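PDB 3I57: mucus binding protein from Lactobacillus reuteri, which probably mediates adhesion of lactobacilli to mucus as a cell-wall-anchored surface protein, and through this type 2 repeat also binds immunoglobulins. Local coordinates for residues 3-8 against 19-24; 82-87 against 131-136; 96-101 against 114-119. All blocks are in the same frame, centred on the assembly; numbering follows the deposited sequence.

In the fold
The three contacts are spread along one elongated repeat. Interaction 1 pairs strands 2-10 and 15-24 in the mucin-binding domain at the N-terminal end, and interaction 3 pairs strands 93-104 and 112-127 in the Muc B2-like domain; their centres are about 63 Å apart, on opposite sides of the chain's centre. Between them, interaction 2 folds the segment 82-87 against 131-136, its centre about 37 Å from that of interaction 1 and about 26 Å from that of interaction 3. Interaction 3 is nested within the loop that interaction 2 closes. The calcium ion belongs to the first end: the K3 side chain comes within about 6 Å of it, whereas interactions 2 and 3 lie away.

Interaction 1. Residues 3-8 against 19-24; sequences KVHVQY and QDDLDG
OD1 of D21 is gripped by two side chains: H5 ND1 at 2.8 Å and Q19 NE2 at 2.9 Å. These strands, 3-8 and 19-24, form the antiparallel beta hairpin of a beta-grasp domain, and H5, D21 and Q19 project from the same face. The histidine bond is almost straight (178° at the hydrogen) and lies in the ring plane, yet it reaches OD1 from above the carboxylate; Q19 instead takes the syn lone pair. On its other side the ring is held through NE2 by D66, so both ends of the imidazole are fixed and its rotation is set. Two carboxylate partners would probably favour a positively charged H5.

V4, V6 and L22 make the opposite face largely apolar, with V4 CG1 packed on L22 CD1 at 3.8 Å; D20 also lies there, its OD1 in a salt bridge to R18 and its OD2 hydrogen-bonded to the Y32 hydroxyl. The backbone pairs V4-L22 and V6-D20 are hydrogen-bonded in both directions. Bends at chi3 (147°) and chi4 (-56°) fold the end of K3 onto D23, where K3 NZ forms a salt bridge with D23 OD1 at 2.8 Å, on the syn side of the carboxylate.

Interaction 2. Residues 82-87 against 131-136; sequences PNHSSA and GIVAWG
S86 OG accepts the backbone N-H of V133 at 2.8 Å in a nearly straight bond, 170° at the hydrogen. One residue along, the amide of A87 gives its hydrogen to G131 O at 2.9 Å, from well above the carbonyl plane. These two bonds tie the irregular segment 82-87 to the start of 131-136. Beside them, CB of S86 and the carbonyl O of S85 both meet CG2 of V133, the oxygen at 3.4 Å. The other methyl of V133, CG1, covers one face of the W135 indole from within the same strand, 3.3 Å above its plane. At the edge of that indole, near its plane, H84 O lies 3.4 Å from CZ2, while P82 CA comes up to CZ3.

The short strand 133-135 pairs antiparallel with strand 112-127, so the contact lays the loop between strands 67-80 and 93-104 against a short strand in the Muc B2-like region. G131 has backbone angles of 75° and 4°, where a beta carbon would jam against the preceding carbonyl and press on A87 CB.

Farther out, the strongest polar partner of S86 OG is D88 OD1, which positions the hydroxyl that accepts from V133 N, and T90 OG1 makes a weak bond with W135 NE1. P82 rests on T121 and N123 of strand 112-127, and the side chain of H84 touches L126.

Interaction 3. Residues 96-101 against 114-119; sequences LTETVH and QTAQVT
A chi1 of -62° sets T97 OG1 beside its own backbone N and anti to the carbonyl carbon, while Q117, with chi1 -70° and an extended chain beyond CG, brings its amide across to that hydroxyl. NE2 of Q117 donates to OG1 of T97 at 2.9 Å, and the oxygen lies close to the amide plane. The methyl of T97 takes the other direction, with CG2 3.9 Å from T115 CB. T115 in turn runs alongside T99, its CG2 3.8 Å from T99 OG1.

The strands are antiparallel neighbours in the sheet of the Muc B2-like domain, and six backbone hydrogen bonds join the pairs L96-V118, E98-A116 and V100-Q114; the shortest is E98 N to A116 O at 2.7 Å. On the face carrying L96, E98 and V100, L96 CB meets V118 CG2 at 4.0 Å, and Y145 and L148 are among the residues covering it. Replacing T97 with a valine would probably leave Q117 NE2 without its acceptor and its amide freer to turn.

Six main-chain bonds thus fix the pairing largely independently of side-chain identity, whereas the Q117-T97 bond, on the more exposed face, mainly restrains the rotation of one amide.

Interaction 1. Residues 3-8 against 19-24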
# COMPACT_ATOMS: atom_id res chain seq x y z
N LYS A 3 26.31 14.35 -31.81
CA LYS A 3 25.08 13.70 -31.33
C LYS A 3 24.96 13.87 -29.85
O LYS A 3 25.96 13.81 -29.12
CB LYS A 3 25.07 12.20 -31.65
CG LYS A 3 24.98 11.86 -33.12
CD LYS A 3 25.05 10.33 -33.32
CE LYS A 3 24.22 9.89 -34.52
NZ LYS A 3 22.77 10.32 -34.42
N VAL A 4 23.73 14.04 -29.40
CA VAL A 4 23.43 14.24 -28.01
C VAL A 4 22.30 13.25 -27.66
O VAL A 4 21.42 13.00 -28.50
CB VAL A 4 22.93 15.68 -27.75
CG1 VAL A 4 22.36 15.78 -26.34
CG2 VAL A 4 24.04 16.66 -27.91
N HIS A 5 22.33 12.71 -26.46
CA HIS A 5 21.29 11.77 -26.05
C HIS A 5 20.78 12.19 -24.69
O HIS A 5 21.55 12.29 -23.76
CB HIS A 5 21.89 10.35 -25.94
CG HIS A 5 22.70 9.96 -27.13
ND1 HIS A 5 22.12 9.58 -28.33
CD2 HIS A 5 24.03 9.91 -27.32
CE1 HIS A 5 23.08 9.31 -29.20
NE2 HIS A 5 24.25 9.50 -28.62
N VAL A 6 19.49 12.42 -24.57
CA VAL A 6 18.96 12.83 -23.27
C VAL A 6 18.16 11.68 -22.71
O VAL A 6 17.21 11.21 -23.34
CB VAL A 6 18.05 14.06 -23.40
CG1 VAL A 6 17.55 14.46 -22.02
CG2 VAL A 6 18.81 15.19 -24.08
N GLN A 7 18.54 11.20 -21.53
CA GLN A 7 18.00 9.93 -21.04
C GLN A 7 17.12 10.20 -19.84
O GLN A 7 17.57 10.74 -18.85
CB GLN A 7 19.15 8.97 -20.68
CG GLN A 7 20.00 8.64 -21.93
CD GLN A 7 21.35 8.03 -21.58
OE1 GLN A 7 21.78 7.01 -22.16
NE2 GLN A 7 22.02 8.64 -20.65
N TYR A 8 15.86 9.79 -19.95
CA TYR A 8 14.90 9.95 -18.85
C TYR A 8 14.89 8.67 -17.99
O TYR A 8 14.65 7.57 -18.50
CB TYR A 8 13.51 10.27 -19.43
CG TYR A 8 13.47 11.64 -20.02
CD1 TYR A 8 13.94 11.85 -21.32
CD2 TYR A 8 13.07 12.75 -19.28
CE1 TYR A 8 13.97 13.09 -21.88
CE2 TYR A 8 13.09 14.03 -19.84
CZ TYR A 8 13.55 14.19 -21.14
OH TYR A 8 13.58 15.43 -21.74
N GLN A 19 14.72 7.64 -24.32
CA GLN A 19 15.89 8.42 -24.73
C GLN A 19 15.56 9.25 -25.95
O GLN A 19 14.97 8.73 -26.91
CB GLN A 19 17.06 7.50 -25.09
CG GLN A 19 18.31 8.27 -25.58
CD GLN A 19 19.49 7.34 -25.72
OE1 GLN A 19 19.87 6.66 -24.76
NE2 GLN A 19 20.10 7.31 -26.92
N ASP A 20 15.95 10.52 -25.90
CA ASP A 20 15.72 11.43 -27.02
C ASP A 20 17.08 11.71 -27.61
O ASP A 20 17.98 12.15 -26.88
CB ASP A 20 15.13 12.77 -26.54
CG ASP A 20 13.70 12.65 -25.99
OD1 ASP A 20 13.12 11.56 -26.08
OD2 ASP A 20 13.17 13.66 -25.48
N ASP A 21 17.21 11.50 -28.92
CA ASP A 21 18.43 11.79 -29.67
C ASP A 21 18.32 13.13 -30.40
O ASP A 21 17.23 13.48 -30.90
CB ASP A 21 18.69 10.70 -30.71
CG ASP A 21 19.21 9.43 -30.09
OD1 ASP A 21 19.42 9.39 -28.86
OD2 ASP A 21 19.43 8.47 -30.86
N LEU A 22 19.42 13.88 -30.44
CA LEU A 22 19.50 15.13 -31.21
C LEU A 22 20.83 15.13 -31.94
O LEU A 22 21.79 14.58 -31.44
CB LEU A 22 19.48 16.36 -30.27
CG LEU A 22 18.69 16.18 -28.97
CD1 LEU A 22 19.14 17.16 -27.90
CD2 LEU A 22 17.23 16.36 -29.26
N ASP A 23 20.88 15.71 -33.14
CA ASP A 23 22.13 15.93 -33.84
C ASP A 23 22.27 17.42 -34.09
O ASP A 23 21.27 18.11 -34.27
CB ASP A 23 22.15 15.18 -35.18
CG ASP A 23 21.99 13.67 -34.99
OD1 ASP A 23 22.81 12.91 -35.52
OD2 ASP A 23 21.02 13.27 -34.32
N GLY A 24 23.52 17.90 -34.14
CA GLY A 24 23.75 19.30 -34.44
C GLY A 24 25.19 19.56 -34.84
O GLY A 24 26.02 18.64 -34.92
O HOH W 1 21.55 8.74 -32.25

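Interaction 2. Residues 82-87 against 131-136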
# COMPACT_ATOMS: atom_id res chain seq x y z
N PRO A 82 -7.22 5.09 5.25
CA PRO A 82 -7.46 3.66 5.23
C PRO A 82 -8.46 3.21 4.16
O PRO A 82 -8.53 2.03 3.86
CB PRO A 82 -8.03 3.39 6.63
CG PRO A 82 -7.33 4.44 7.51
CD PRO A 82 -7.45 5.67 6.59
N ASN A 83 -9.25 4.11 3.58
CA ASN A 83 -10.25 3.69 2.62
C ASN A 83 -9.71 3.70 1.21
O ASN A 83 -10.42 3.40 0.27
CB ASN A 83 -11.50 4.58 2.68
CG ASN A 83 -12.03 4.73 4.08
OD1 ASN A 83 -12.04 5.83 4.64
ND2 ASN A 83 -12.42 3.62 4.69
N HIS A 84 -8.45 4.05 1.07
CA HIS A 84 -7.92 4.23 -0.29
C HIS A 84 -7.64 2.88 -0.95
O HIS A 84 -7.24 1.93 -0.28
CB HIS A 84 -6.67 5.11 -0.26
CG HIS A 84 -6.30 5.65 -1.61
ND1 HIS A 84 -6.43 6.99 -1.94
CD2 HIS A 84 -5.80 5.04 -2.70
CE1 HIS A 84 -6.02 7.18 -3.18
NE2 HIS A 84 -5.62 6.01 -3.67
N SER A 85 -7.89 2.79 -2.25
CA SER A 85 -7.61 1.55 -2.97
C SER A 85 -6.13 1.49 -3.33
O SER A 85 -5.42 2.50 -3.28
CB SER A 85 -8.47 1.42 -4.23
OG SER A 85 -8.21 2.49 -5.12
N SER A 86 -5.67 0.29 -3.66
CA SER A 86 -4.30 0.05 -4.08
C SER A 86 -4.27 -0.91 -5.26
O SER A 86 -5.00 -1.91 -5.31
CB SER A 86 -3.49 -0.54 -2.92
OG SER A 86 -2.16 -0.86 -3.32
N ALA A 87 -3.39 -0.61 -6.20
CA ALA A 87 -3.32 -1.34 -7.43
C ALA A 87 -2.94 -2.81 -7.22
O ALA A 87 -3.21 -3.65 -8.09
CB ALA A 87 -2.33 -0.64 -8.39
N GLY A 131 0.63 3.16 -8.52
CA GLY A 131 -0.73 3.00 -7.98
C GLY A 131 -0.86 2.14 -6.73
O GLY A 131 -1.97 1.93 -6.21
N ILE A 132 0.26 1.69 -6.21
CA ILE A 132 0.31 0.81 -5.04
C ILE A 132 0.46 1.61 -3.75
O ILE A 132 1.29 2.53 -3.65
CB ILE A 132 1.47 -0.19 -5.14
CG1 ILE A 132 1.36 -0.99 -6.45
CG2 ILE A 132 1.55 -1.12 -3.87
CD1 ILE A 132 2.61 -1.89 -6.75
N VAL A 133 -0.36 1.26 -2.75
CA VAL A 133 -0.21 1.88 -1.44
C VAL A 133 0.70 1.01 -0.59
O VAL A 133 0.46 -0.20 -0.46
CB VAL A 133 -1.57 1.96 -0.72
CG1 VAL A 133 -1.38 2.53 0.69
CG2 VAL A 133 -2.54 2.86 -1.50
N ALA A 134 1.74 1.61 -0.02
CA ALA A 134 2.51 0.99 1.05
C ALA A 134 1.78 1.25 2.35
O ALA A 134 1.79 2.38 2.86
CB ALA A 134 3.92 1.58 1.10
N TRP A 135 1.15 0.21 2.90
CA TRP A 135 0.34 0.39 4.11
C TRP A 135 1.22 0.41 5.35
O TRP A 135 2.13 -0.39 5.46
CB TRP A 135 -0.70 -0.73 4.22
CG TRP A 135 -1.72 -0.65 3.12
CD1 TRP A 135 -1.84 -1.48 2.02
CD2 TRP A 135 -2.74 0.35 2.98
NE1 TRP A 135 -2.88 -1.05 1.23
CE2 TRP A 135 -3.44 0.07 1.79
CE3 TRP A 135 -3.13 1.46 3.75
CZ2 TRP A 135 -4.52 0.83 1.36
CZ3 TRP A 135 -4.19 2.22 3.32
CH2 TRP A 135 -4.87 1.91 2.13
N GLY A 136 0.90 1.32 6.27
CA GLY A 136 1.62 1.42 7.53
C GLY A 136 1.08 0.48 8.60
O GLY A 136 0.34 -0.48 8.31

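Interaction 3. Residues 96-101 against 114-119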
# COMPACT_ATOMS: atom_id res chain seq x y z
N LEU A 96 -12.22 -8.82 11.67
CA LEU A 96 -12.10 -10.14 12.27
C LEU A 96 -13.41 -10.53 12.95
O LEU A 96 -14.16 -9.66 13.40
CB LEU A 96 -10.99 -10.18 13.32
CG LEU A 96 -9.59 -9.75 12.91
CD1 LEU A 96 -8.63 -10.03 14.08
CD2 LEU A 96 -9.16 -10.53 11.69
N THR A 97 -13.66 -11.83 13.05
CA THR A 97 -14.91 -12.32 13.60
C THR A 97 -14.67 -13.22 14.81
O THR A 97 -13.84 -14.14 14.77
CB THR A 97 -15.71 -13.12 12.54
OG1 THR A 97 -16.04 -12.27 11.45
CG2 THR A 97 -17.01 -13.70 13.12
N GLU A 98 -15.38 -12.94 15.90
CA GLU A 98 -15.34 -13.80 17.06
C GLU A 98 -16.52 -14.77 16.94
O GLU A 98 -17.62 -14.34 16.61
CB GLU A 98 -15.45 -12.97 18.34
CG GLU A 98 -15.92 -13.83 19.52
CD GLU A 98 -16.12 -13.00 20.79
OE1 GLU A 98 -16.84 -11.99 20.69
OE2 GLU A 98 -15.56 -13.39 21.85
N THR A 99 -16.30 -16.07 17.19
CA THR A 99 -17.37 -17.07 17.11
C THR A 99 -17.45 -17.80 18.44
O THR A 99 -16.44 -18.32 18.93
CB THR A 99 -17.07 -18.13 16.03
OG1 THR A 99 -16.95 -17.48 14.78
CG2 THR A 99 -18.21 -19.14 15.93
N VAL A 100 -18.65 -17.82 19.01
CA VAL A 100 -18.91 -18.55 20.24
C VAL A 100 -19.89 -19.68 19.98
O VAL A 100 -21.01 -19.45 19.51
CB VAL A 100 -19.47 -17.65 21.33
CG1 VAL A 100 -19.70 -18.48 22.63
CG2 VAL A 100 -18.55 -16.43 21.55
N HIS A 101 -19.43 -20.89 20.27
CA HIS A 101 -20.25 -22.08 20.20
C HIS A 101 -20.89 -22.34 21.56
O HIS A 101 -20.35 -21.96 22.61
CB HIS A 101 -19.39 -23.30 19.82
CG HIS A 101 -18.66 -23.17 18.53
ND1 HIS A 101 -19.29 -22.89 17.33
CD2 HIS A 101 -17.35 -23.35 18.23
CE1 HIS A 101 -18.40 -22.89 16.36
NE2 HIS A 101 -17.21 -23.14 16.88
N GLN A 114 -23.12 -17.51 18.27
CA GLN A 114 -23.21 -16.06 18.13
C GLN A 114 -21.86 -15.57 17.66
O GLN A 114 -20.84 -16.17 17.97
CB GLN A 114 -23.54 -15.40 19.47
CG GLN A 114 -24.98 -15.55 19.85
CD GLN A 114 -25.31 -14.83 21.13
OE1 GLN A 114 -25.68 -15.45 22.12
NE2 GLN A 114 -25.17 -13.50 21.12
N THR A 115 -21.87 -14.49 16.90
CA THR A 115 -20.63 -13.92 16.38
C THR A 115 -20.59 -12.45 16.62
O THR A 115 -21.62 -11.83 16.87
CB THR A 115 -20.48 -14.15 14.87
OG1 THR A 115 -21.60 -13.61 14.15
CG2 THR A 115 -20.33 -15.66 14.60
N ALA A 116 -19.39 -11.89 16.55
CA ALA A 116 -19.21 -10.45 16.63
C ALA A 116 -17.99 -10.10 15.82
O ALA A 116 -17.14 -10.97 15.55
CB ALA A 116 -19.02 -10.03 18.05
N GLN A 117 -17.87 -8.83 15.45
CA GLN A 117 -16.81 -8.42 14.55
C GLN A 117 -16.08 -7.20 15.06
O GLN A 117 -16.66 -6.36 15.76
CB GLN A 117 -17.37 -8.17 13.15
CG GLN A 117 -17.81 -9.46 12.43
CD GLN A 117 -18.01 -9.22 10.95
OE1 GLN A 117 -18.48 -8.16 10.54
NE2 GLN A 117 -17.66 -10.21 10.15
N VAL A 118 -14.78 -7.12 14.75
CA VAL A 118 -14.00 -5.93 14.98
C VAL A 118 -13.29 -5.58 13.67
O VAL A 118 -13.03 -6.44 12.80
CB VAL A 118 -12.93 -6.06 16.12
CG1 VAL A 118 -13.61 -6.32 17.51
CG2 VAL A 118 -11.91 -7.14 15.80
N THR A 119 -13.02 -4.29 13.51
CA THR A 119 -12.37 -3.79 12.31
C THR A 119 -11.15 -2.98 12.67
O THR A 119 -11.21 -2.15 13.59
CB THR A 119 -13.36 -2.91 11.50
OG1 THR A 119 -14.42 -3.75 11.02
CG2 THR A 119 -12.67 -2.23 10.33